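Local coordinates for protein exported gluconolactonase (Xanthomonas campestris pv. campestris, PDB 3DR2) that is a calcium-binding gluconolactonase that probably hydrolyses gluconolactone to gluconate in the secondary pathways of glucose metabolism, at residues L28-R36 with P297-P305; L181-H189 with F220-R230. All coordinates share one frame; numbering follows the deposited sequence.

Interaction 1 of 2, residues L28-R36 with P297-P305; sequences LAARLGDAR and PCLWMLPLP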
loop_
_atom_site.group_PDB
_atom_site.type_symbol
_atom_site.label_atom_id
_atom_site.label_comp_id
_atom_site.label_asym_id
_atom_site.label_seq_id
_atom_site.Cartn_x
_atom_site.Cartn_y
_atom_site.Cartn_z
ATOM N N LEU A 28 -16.859 -33.279 5.231
ATOM C CA LEU A 28 -15.924 -32.266 4.750
ATOM C C LEU A 28 -14.652 -32.920 4.213
ATOM O O LEU A 28 -14.031 -32.415 3.277
ATOM C CB LEU A 28 -15.577 -31.281 5.868
ATOM C CG LEU A 28 -14.547 -30.194 5.532
ATOM C CD1 LEU A 28 -14.982 -29.424 4.293
ATOM C CD2 LEU A 28 -14.404 -29.253 6.718
ATOM N N ALA A 29 -14.262 -34.045 4.808
ATOM C CA ALA A 29 -13.068 -34.755 4.365
ATOM C C ALA A 29 -13.299 -35.248 2.942
ATOM O O ALA A 29 -12.378 -35.290 2.134
ATOM C CB ALA A 29 -12.781 -35.933 5.285
ATOM N N ALA A 30 -14.539 -35.620 2.644
ATOM C CA ALA A 30 -14.893 -36.105 1.316
ATOM C C ALA A 30 -14.873 -34.948 0.319
ATOM O O ALA A 30 -14.377 -35.086 -0.801
ATOM C CB ALA A 30 -16.271 -36.744 1.347
ATOM N N ARG A 31 -15.412 -33.808 0.736
ATOM C CA ARG A 31 -15.457 -32.615 -0.107
ATOM C C ARG A 31 -14.058 -32.153 -0.526
ATOM O O ARG A 31 -13.830 -31.790 -1.683
ATOM C CB ARG A 31 -16.157 -31.478 0.647
ATOM C CG ARG A 31 -16.273 -30.172 -0.131
ATOM C CD ARG A 31 -17.362 -30.246 -1.190
ATOM N NE ARG A 31 -18.683 -30.417 -0.592
ATOM C CZ ARG A 31 -19.352 -29.459 0.048
ATOM N NH1 ARG A 31 -20.547 -29.713 0.566
ATOM N NH2 ARG A 31 -18.839 -28.243 0.156
ATOM N N LEU A 32 -13.124 -32.175 0.422
ATOM C CA LEU A 32 -11.753 -31.734 0.172
ATOM C C LEU A 32 -10.815 -32.770 -0.430
ATOM O O LEU A 32 -9.938 -32.423 -1.217
ATOM C CB LEU A 32 -11.123 -31.216 1.467
ATOM C CG LEU A 32 -11.824 -30.054 2.172
ATOM C CD1 LEU A 32 -10.924 -29.514 3.268
ATOM C CD2 LEU A 32 -12.134 -28.961 1.170
ATOM N N GLY A 33 -10.984 -34.035 -0.063
ATOM C CA GLY A 33 -10.087 -35.052 -0.583
ATOM C C GLY A 33 -8.669 -34.691 -0.177
ATOM O O GLY A 33 -8.443 -34.246 0.948
ATOM N N ASP A 34 -7.714 -34.859 -1.088
ATOM C CA ASP A 34 -6.317 -34.540 -0.798
ATOM C C ASP A 34 -5.904 -33.154 -1.302
ATOM O O ASP A 34 -4.724 -32.898 -1.550
ATOM C CB ASP A 34 -5.401 -35.601 -1.416
ATOM C CG ASP A 34 -5.510 -36.948 -0.719
ATOM O OD1 ASP A 34 -6.636 -37.477 -0.604
ATOM O OD2 ASP A 34 -4.465 -37.481 -0.286
ATOM N N ALA A 35 -6.876 -32.257 -1.437
ATOM C CA ALA A 35 -6.603 -30.907 -1.917
ATOM C C ALA A 35 -5.597 -30.178 -1.034
ATOM O O ALA A 35 -5.677 -30.236 0.192
ATOM C CB ALA A 35 -7.903 -30.108 -1.988
ATOM N N ARG A 36 -4.649 -29.495 -1.674
ATOM C CA ARG A 36 -3.628 -28.724 -0.974
ATOM C C ARG A 36 -3.727 -27.278 -1.457
ATOM O O ARG A 36 -4.021 -27.030 -2.623
ATOM C CB ARG A 36 -2.237 -29.289 -1.269
ATOM C CG ARG A 36 -1.963 -30.636 -0.609
ATOM C CD ARG A 36 -1.841 -30.496 0.903
ATOM N NE ARG A 36 -1.620 -31.781 1.571
ATOM C CZ ARG A 36 -2.547 -32.726 1.710
ATOM N NH1 ARG A 36 -3.773 -32.542 1.229
ATOM N NH2 ARG A 36 -2.250 -33.857 2.335
ATOM N N PRO A 297 -0.563 -10.041 1.424
ATOM C CA PRO A 297 -0.069 -9.937 0.048
ATOM C C PRO A 297 -0.607 -11.012 -0.895
ATOM O O PRO A 297 -0.389 -10.938 -2.106
ATOM C CB PRO A 297 1.448 -10.073 0.216
ATOM C CG PRO A 297 1.698 -9.660 1.636
ATOM C CD PRO A 297 0.543 -10.296 2.362
ATOM N N CYS A 298 -1.341 -11.977 -0.353
ATOM C CA CYS A 298 -1.785 -13.111 -1.152
ATOM C C CYS A 298 -3.222 -13.385 -1.551
ATOM O O CYS A 298 -4.182 -12.948 -0.920
ATOM C CB CYS A 298 -1.302 -14.400 -0.486
ATOM S SG CYS A 298 0.407 -14.397 0.057
ATOM N N LEU A 299 -3.321 -14.185 -2.610
ATOM C CA LEU A 299 -4.579 -14.704 -3.124
ATOM C C LEU A 299 -4.238 -16.197 -3.199
ATOM O O LEU A 299 -3.362 -16.600 -3.968
ATOM C CB LEU A 299 -4.888 -14.174 -4.526
ATOM C CG LEU A 299 -6.340 -14.219 -5.028
ATOM C CD1 LEU A 299 -6.354 -14.777 -6.435
ATOM C CD2 LEU A 299 -7.241 -15.044 -4.121
ATOM N N TRP A 300 -4.889 -17.003 -2.369
ATOM C CA TRP A 300 -4.638 -18.443 -2.366
ATOM C C TRP A 300 -5.831 -19.160 -2.985
ATOM O O TRP A 300 -6.908 -18.584 -3.129
ATOM C CB TRP A 300 -4.445 -18.950 -0.938
ATOM C CG TRP A 300 -3.319 -18.303 -0.182
ATOM C CD1 TRP A 300 -1.980 -18.408 -0.440
ATOM C CD2 TRP A 300 -3.439 -17.491 0.993
ATOM N NE1 TRP A 300 -1.258 -17.716 0.507
ATOM C CE2 TRP A 300 -2.129 -17.143 1.397
ATOM C CE3 TRP A 300 -4.526 -17.025 1.747
ATOM C CZ2 TRP A 300 -1.876 -16.352 2.523
ATOM C CZ3 TRP A 300 -4.275 -16.238 2.868
ATOM C CH2 TRP A 300 -2.958 -15.911 3.243
ATOM N N MET A 301 -5.645 -20.425 -3.350
ATOM C CA MET A 301 -6.744 -21.188 -3.926
ATOM C C MET A 301 -6.652 -22.659 -3.554
ATOM O O MET A 301 -5.565 -23.232 -3.519
ATOM C CB MET A 301 -6.773 -21.043 -5.454
ATOM C CG MET A 301 -7.994 -21.693 -6.121
ATOM S SD MET A 301 -7.732 -23.416 -6.706
ATOM C CE MET A 301 -6.758 -23.078 -8.172
ATOM N N LEU A 302 -7.804 -23.254 -3.261
ATOM C CA LEU A 302 -7.882 -24.663 -2.896
ATOM C C LEU A 302 -8.761 -25.365 -3.926
ATOM O O LEU A 302 -9.982 -25.195 -3.940
ATOM C CB LEU A 302 -8.497 -24.818 -1.500
ATOM C CG LEU A 302 -8.429 -26.226 -0.899
ATOM C CD1 LEU A 302 -6.978 -26.602 -0.664
ATOM C CD2 LEU A 302 -9.204 -26.274 0.412
ATOM N N PRO A 303 -8.148 -26.175 -4.801
ATOM C CA PRO A 303 -8.894 -26.894 -5.834
ATOM C C PRO A 303 -9.484 -28.197 -5.308
ATOM O O PRO A 303 -8.759 -29.106 -4.914
ATOM C CB PRO A 303 -7.838 -27.118 -6.904
ATOM C CG PRO A 303 -6.625 -27.416 -6.080
ATOM C CD PRO A 303 -6.696 -26.407 -4.939
ATOM N N LEU A 304 -10.808 -28.279 -5.310
ATOM C CA LEU A 304 -11.490 -29.463 -4.815
ATOM C C LEU A 304 -11.610 -30.530 -5.886
ATOM O O LEU A 304 -11.624 -30.230 -7.078
ATOM C CB LEU A 304 -12.890 -29.099 -4.318
ATOM C CG LEU A 304 -12.971 -28.013 -3.247
ATOM C CD1 LEU A 304 -14.423 -27.780 -2.858
ATOM C CD2 LEU A 304 -12.152 -28.431 -2.045
ATOM N N PRO A 305 -11.684 -31.799 -5.472
ATOM C CA PRO A 305 -11.812 -32.880 -6.448
ATOM C C PRO A 305 -13.246 -32.949 -6.975
ATOM O O PRO A 305 -14.142 -32.358 -6.329
ATOM C CB PRO A 305 -11.412 -34.114 -5.643
ATOM C CG PRO A 305 -11.867 -33.768 -4.255
ATOM C CD PRO A 305 -11.422 -32.329 -4.122
ATOM O OXT PRO A 305 -13.464 -33.590 -8.024
HETATM O O HOH W 1 -15.631 -31.834 -3.864
#
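Leu32 and Leu304 both carry CG beside their own backbone N, opposite the carbonyl carbon (chi1 -58° and -56°), which turns a methyl of each toward the other. There Leu32 CD2 presses on Leu304 CD2 at 3.3 Å, tighter than an ordinary van der Waals contact. The chain of Leu302 takes another course, with CG beside its carbonyl carbon (chi1 -170°), and its two methyls part company. Leu302 CD2 meets Leu32 CD2 at 4.0 Å, the two side chains crossing at about a right angle, while Leu302 CD1 lies against the backbone of the loop, 3.4 Å from Arg36 C. Ala35 CB packs 3.2 Å from Pro303 O and also against Leu302 CD1.

The helix stops at Gly33, which, with positive phi, takes the second position of a type II' turn from Leu32 to Ala35, closed by Ala35 N to Leu32 O. Pro305 lies against this end of the helix, Pro305 CD being 3.3 Å from Leu32 O and 3.5 Å from Arg31 O. No direct hydrogen bond joins the two segments; instead a water donates to Arg31 O (2.8 Å) and to Pro305 O of the C-terminal carboxylate, which also accepts from Gln289 NE2. The bent chain of Arg31 runs past Leu304 CD1 with its methylenes, while its guanidinium turns away to a salt bridge with Asp247 and a cation-pi contact with Trp251. Leu32 also rests on Ile23 of strand 22-23.

Strand 298-303 pairs antiparallel with strand 38-41, which follows the loop, and with strand 290-295. An N-terminal strand completing a blade built from the C-terminal end of the chain is the "Velcro" closure of a beta-propeller, here a six-bladed one.

Interaction 2 of 2, residues L181-H189 with F220-R230; sequences LQRMADLDH and FAWRDGALHDR
Neighbouring blades of the beta-propeller meet here: Met184, Ala185 and Leu187 on the edge strand 182-187 of one four-stranded sheet pack against the outer hairpin 216-223/226-234 of the next. A classic beta bulge, in which Met184 and Ala185 both face Val171, interrupts the edge strand and directs both side chains at the hairpin. Met184 CB and Ala185 CB touch the same methyl, Leu227 CD1, at 3.8 and 4.0 Å. Beyond CB the methionine chain bends twice, carrying Met184 CE to Trp222 CZ3 (4.0 Å) and to the carbonyl of Gly225 in the turn. Leu187 CD2 reaches the edge of the Phe220 ring, near its plane, 3.9 Å from CE2.

Arg230, extended from CG to NE, passes Phe220, whose CZ sits 3.5 Å above one face of the Arg230 guanidinium, offset toward its rim. Asp186 O lies close to the guanidinium plane and accepts from both NH1 and NH2 through bent, forked bonds. The Asp186 carboxylate is engaged separately, by Arg183 and by Ser170. Between the backbones sits one water, donating to Met184 O at 2.7 Å and accepting from Leu227 N at 2.8 Å.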
loop_
_atom_site.group_PDB
_atom_site.type_symbol
_atom_site.label_atom_id
_atom_site.label_comp_id
_atom_site.label_asym_id
_atom_site.label_seq_id
_atom_site.Cartn_x
_atom_site.Cartn_y
_atom_site.Cartn_z
ATOM N N LEU A 181 -31.887 3.561 0.179
ATOM C CA LEU A 181 -31.171 2.678 1.087
ATOM C C LEU A 181 -32.074 2.296 2.248
ATOM O O LEU A 181 -32.853 3.114 2.733
ATOM C CB LEU A 181 -29.928 3.373 1.647
ATOM C CG LEU A 181 -28.568 3.057 1.029
ATOM C CD1 LEU A 181 -27.484 3.766 1.817
ATOM C CD2 LEU A 181 -28.337 1.553 1.043
ATOM N N GLN A 182 -31.957 1.051 2.691
ATOM C CA GLN A 182 -32.745 0.550 3.808
ATOM C C GLN A 182 -31.820 0.133 4.941
ATOM O O GLN A 182 -30.972 -0.745 4.769
ATOM C CB GLN A 182 -33.562 -0.666 3.380
ATOM C CG GLN A 182 -34.587 -0.405 2.299
ATOM C CD GLN A 182 -34.964 -1.679 1.573
ATOM O OE1 GLN A 182 -34.166 -2.227 0.813
ATOM N NE2 GLN A 182 -36.172 -2.163 1.808
ATOM N N ARG A 183 -31.979 0.777 6.089
ATOM C CA ARG A 183 -31.194 0.462 7.278
ATOM C C ARG A 183 -31.862 -0.786 7.844
ATOM O O ARG A 183 -32.966 -0.720 8.390
ATOM C CB ARG A 183 -31.282 1.630 8.253
ATOM C CG ARG A 183 -30.584 1.451 9.586
ATOM C CD ARG A 183 -30.781 2.715 10.398
ATOM N NE ARG A 183 -30.329 2.603 11.777
ATOM C CZ ARG A 183 -30.399 3.601 12.653
ATOM N NH1 ARG A 183 -30.898 4.769 12.277
ATOM N NH2 ARG A 183 -29.983 3.430 13.902
ATOM N N MET A 184 -31.189 -1.926 7.713
ATOM C CA MET A 184 -31.755 -3.197 8.148
ATOM C C MET A 184 -31.404 -3.654 9.559
ATOM O O MET A 184 -32.157 -4.415 10.178
ATOM C CB MET A 184 -31.366 -4.281 7.144
ATOM C CG MET A 184 -31.547 -3.858 5.693
ATOM S SD MET A 184 -33.237 -3.322 5.299
ATOM C CE MET A 184 -34.123 -4.700 5.967
ATOM N N ALA A 185 -30.264 -3.209 10.070
ATOM C CA ALA A 185 -29.850 -3.589 11.415
ATOM C C ALA A 185 -28.599 -2.837 11.804
ATOM O O ALA A 185 -27.800 -2.461 10.947
ATOM C CB ALA A 185 -29.593 -5.084 11.478
ATOM N N ASP A 186 -28.431 -2.601 13.101
ATOM C CA ASP A 186 -27.246 -1.916 13.582
ATOM C C ASP A 186 -26.423 -2.943 14.345
ATOM O O ASP A 186 -26.969 -3.742 15.108
ATOM C CB ASP A 186 -27.612 -0.746 14.500
ATOM C CG ASP A 186 -28.535 0.258 13.835
ATOM O OD1 ASP A 186 -28.441 0.453 12.601
ATOM O OD2 ASP A 186 -29.351 0.873 14.554
ATOM N N LEU A 187 -25.115 -2.933 14.124
ATOM C CA LEU A 187 -24.225 -3.877 14.786
ATOM C C LEU A 187 -22.963 -3.162 15.258
ATOM O O LEU A 187 -22.854 -1.940 15.158
ATOM C CB LEU A 187 -23.856 -5.014 13.820
ATOM C CG LEU A 187 -24.999 -5.766 13.118
ATOM C CD1 LEU A 187 -25.475 -4.968 11.909
ATOM C CD2 LEU A 187 -24.514 -7.132 12.665
ATOM N N ASP A 188 -22.012 -3.928 15.781
ATOM C CA ASP A 188 -20.754 -3.365 16.254
ATOM C C ASP A 188 -19.686 -3.775 15.251
ATOM O O ASP A 188 -19.220 -4.914 15.275
ATOM C CB ASP A 188 -20.402 -3.929 17.633
ATOM C CG ASP A 188 -19.300 -3.147 18.323
ATOM O OD1 ASP A 188 -18.580 -2.379 17.646
ATOM O OD2 ASP A 188 -19.142 -3.306 19.551
ATOM N N HIS A 189 -19.314 -2.857 14.365
ATOM C CA HIS A 189 -18.310 -3.138 13.343
ATOM C C HIS A 189 -18.700 -4.326 12.465
ATOM O O HIS A 189 -17.951 -5.306 12.350
ATOM C CB HIS A 189 -16.954 -3.397 14.000
ATOM C CG HIS A 189 -16.346 -2.177 14.618
ATOM N ND1 HIS A 189 -15.431 -1.385 13.961
ATOM C CD2 HIS A 189 -16.556 -1.591 15.820
ATOM C CE1 HIS A 189 -15.103 -0.363 14.731
ATOM N NE2 HIS A 189 -15.771 -0.465 15.865
ATOM N N PHE A 220 -29.274 -13.742 11.295
ATOM C CA PHE A 220 -30.545 -13.022 11.336
ATOM C C PHE A 220 -31.562 -13.768 10.493
ATOM O O PHE A 220 -31.206 -14.492 9.561
ATOM C CB PHE A 220 -30.397 -11.627 10.734
ATOM C CG PHE A 220 -29.606 -10.669 11.569
ATOM C CD1 PHE A 220 -30.226 -9.907 12.551
ATOM C CD2 PHE A 220 -28.247 -10.475 11.327
ATOM C CE1 PHE A 220 -29.512 -8.963 13.275
ATOM C CE2 PHE A 220 -27.522 -9.532 12.045
ATOM C CZ PHE A 220 -28.153 -8.770 13.022
ATOM N N ALA A 221 -32.836 -13.582 10.816
ATOM C CA ALA A 221 -33.898 -14.202 10.046
ATOM C C ALA A 221 -34.345 -13.143 9.046
ATOM O O ALA A 221 -34.689 -12.029 9.432
ATOM C CB ALA A 221 -35.066 -14.592 10.956
ATOM N N TRP A 222 -34.311 -13.481 7.763
ATOM C CA TRP A 222 -34.740 -12.555 6.722
ATOM C C TRP A 222 -36.132 -12.993 6.290
ATOM O O TRP A 222 -36.287 -13.895 5.471
ATOM C CB TRP A 222 -33.772 -12.599 5.531
ATOM C CG TRP A 222 -34.221 -11.848 4.293
ATOM C CD1 TRP A 222 -34.197 -12.315 3.009
ATOM C CD2 TRP A 222 -34.712 -10.499 4.217
ATOM N NE1 TRP A 222 -34.637 -11.347 2.140
ATOM C CE2 TRP A 222 -34.958 -10.222 2.852
ATOM C CE3 TRP A 222 -34.962 -9.500 5.164
ATOM C CZ2 TRP A 222 -35.443 -8.985 2.411
ATOM C CZ3 TRP A 222 -35.446 -8.264 4.724
ATOM C CH2 TRP A 222 -35.680 -8.021 3.359
ATOM N N ARG A 223 -37.146 -12.376 6.880
ATOM C CA ARG A 223 -38.526 -12.707 6.544
ATOM C C ARG A 223 -39.337 -11.424 6.552
ATOM O O ARG A 223 -39.084 -10.522 7.355
ATOM C CB ARG A 223 -39.101 -13.723 7.533
ATOM C CG ARG A 223 -39.204 -13.254 8.970
ATOM C CD ARG A 223 -40.060 -14.229 9.772
ATOM N NE ARG A 223 -40.306 -13.760 11.131
ATOM C CZ ARG A 223 -39.374 -13.704 12.076
ATOM N NH1 ARG A 223 -38.134 -14.091 11.807
ATOM N NH2 ARG A 223 -39.677 -13.262 13.289
ATOM N N ASP A 224 -40.321 -11.355 5.661
ATOM C CA ASP A 224 -41.128 -10.157 5.518
ATOM C C ASP A 224 -40.190 -9.111 4.934
ATOM O O ASP A 224 -39.422 -9.407 4.021
ATOM C CB ASP A 224 -41.681 -9.692 6.865
ATOM C CG ASP A 224 -42.936 -10.436 7.258
ATOM O OD1 ASP A 224 -42.864 -11.665 7.479
ATOM O OD2 ASP A 224 -44.002 -9.788 7.337
ATOM N N GLY A 225 -40.232 -7.893 5.456
ATOM C CA GLY A 225 -39.353 -6.869 4.926
ATOM C C GLY A 225 -38.279 -6.468 5.908
ATOM O O GLY A 225 -37.797 -5.337 5.878
ATOM N N ALA A 226 -37.890 -7.387 6.785
ATOM C CA ALA A 226 -36.873 -7.060 7.769
ATOM C C ALA A 226 -36.104 -8.257 8.305
ATOM O O ALA A 226 -36.429 -9.411 8.021
ATOM C CB ALA A 226 -37.506 -6.296 8.931
ATOM N N LEU A 227 -35.068 -7.950 9.077
ATOM C CA LEU A 227 -34.231 -8.954 9.709
ATOM C C LEU A 227 -34.794 -9.160 11.106
ATOM O O LEU A 227 -35.072 -8.196 11.821
ATOM C CB LEU A 227 -32.782 -8.467 9.783
ATOM C CG LEU A 227 -32.110 -8.251 8.422
ATOM C CD1 LEU A 227 -30.712 -7.680 8.613
ATOM C CD2 LEU A 227 -32.065 -9.569 7.665
ATOM N N HIS A 228 -34.968 -10.416 11.487
ATOM C CA HIS A 228 -35.517 -10.744 12.792
ATOM C C HIS A 228 -34.643 -11.758 13.514
ATOM O O HIS A 228 -33.650 -12.243 12.973
ATOM C CB HIS A 228 -36.926 -11.329 12.634
ATOM C CG HIS A 228 -37.927 -10.370 12.064
ATOM N ND1 HIS A 228 -38.450 -9.321 12.790
ATOM C CD2 HIS A 228 -38.498 -10.300 10.837
ATOM C CE1 HIS A 228 -39.300 -8.646 12.035
ATOM N NE2 HIS A 228 -39.346 -9.218 10.846
ATOM N N ASP A 229 -35.035 -12.059 14.747
ATOM C CA ASP A 229 -34.368 -13.037 15.597
ATOM C C ASP A 229 -32.845 -13.087 15.537
ATOM O O ASP A 229 -32.258 -14.090 15.138
ATOM C CB ASP A 229 -34.947 -14.418 15.300
ATOM C CG ASP A 229 -36.465 -14.406 15.245
ATOM O OD1 ASP A 229 -37.085 -13.813 16.154
ATOM O OD2 ASP A 229 -37.036 -14.984 14.297
ATOM N N ARG A 230 -32.218 -12.000 15.965
ATOM C CA ARG A 230 -30.766 -11.882 16.003
ATOM C C ARG A 230 -30.213 -12.938 16.963
ATOM O O ARG A 230 -30.745 -13.122 18.064
ATOM C CB ARG A 230 -30.418 -10.481 16.493
ATOM C CG ARG A 230 -28.975 -10.057 16.421
ATOM C CD ARG A 230 -28.978 -8.544 16.570
ATOM N NE ARG A 230 -27.673 -7.911 16.453
ATOM C CZ ARG A 230 -27.510 -6.620 16.184
ATOM N NH1 ARG A 230 -28.572 -5.845 15.996
ATOM N NH2 ARG A 230 -26.292 -6.102 16.116
HETATM O O HOH W 2 -34.586 -5.161 9.305
#

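In the fold
Interactions 1 and 2 lie on opposite sides of the chain's centre, with nearest atoms about 20 Å apart, and share no strand. Interaction 1 is partly buried and joins an N-terminal helix and the loop leading into the closing blade to the last strand and C-terminal tail; interaction 2, nested inside the loop so closed, is a surface contact between two blades. Neither pairs its segments by backbone hydrogen bonds, and each uses one bridging water. Leucine methyls and the C-terminal proline packed on helix-end carbonyls dominate 28-36 with 297-305, whereas 181-189 with 220-230 adds aromatic rings and an arginine clamp on a backbone oxygen.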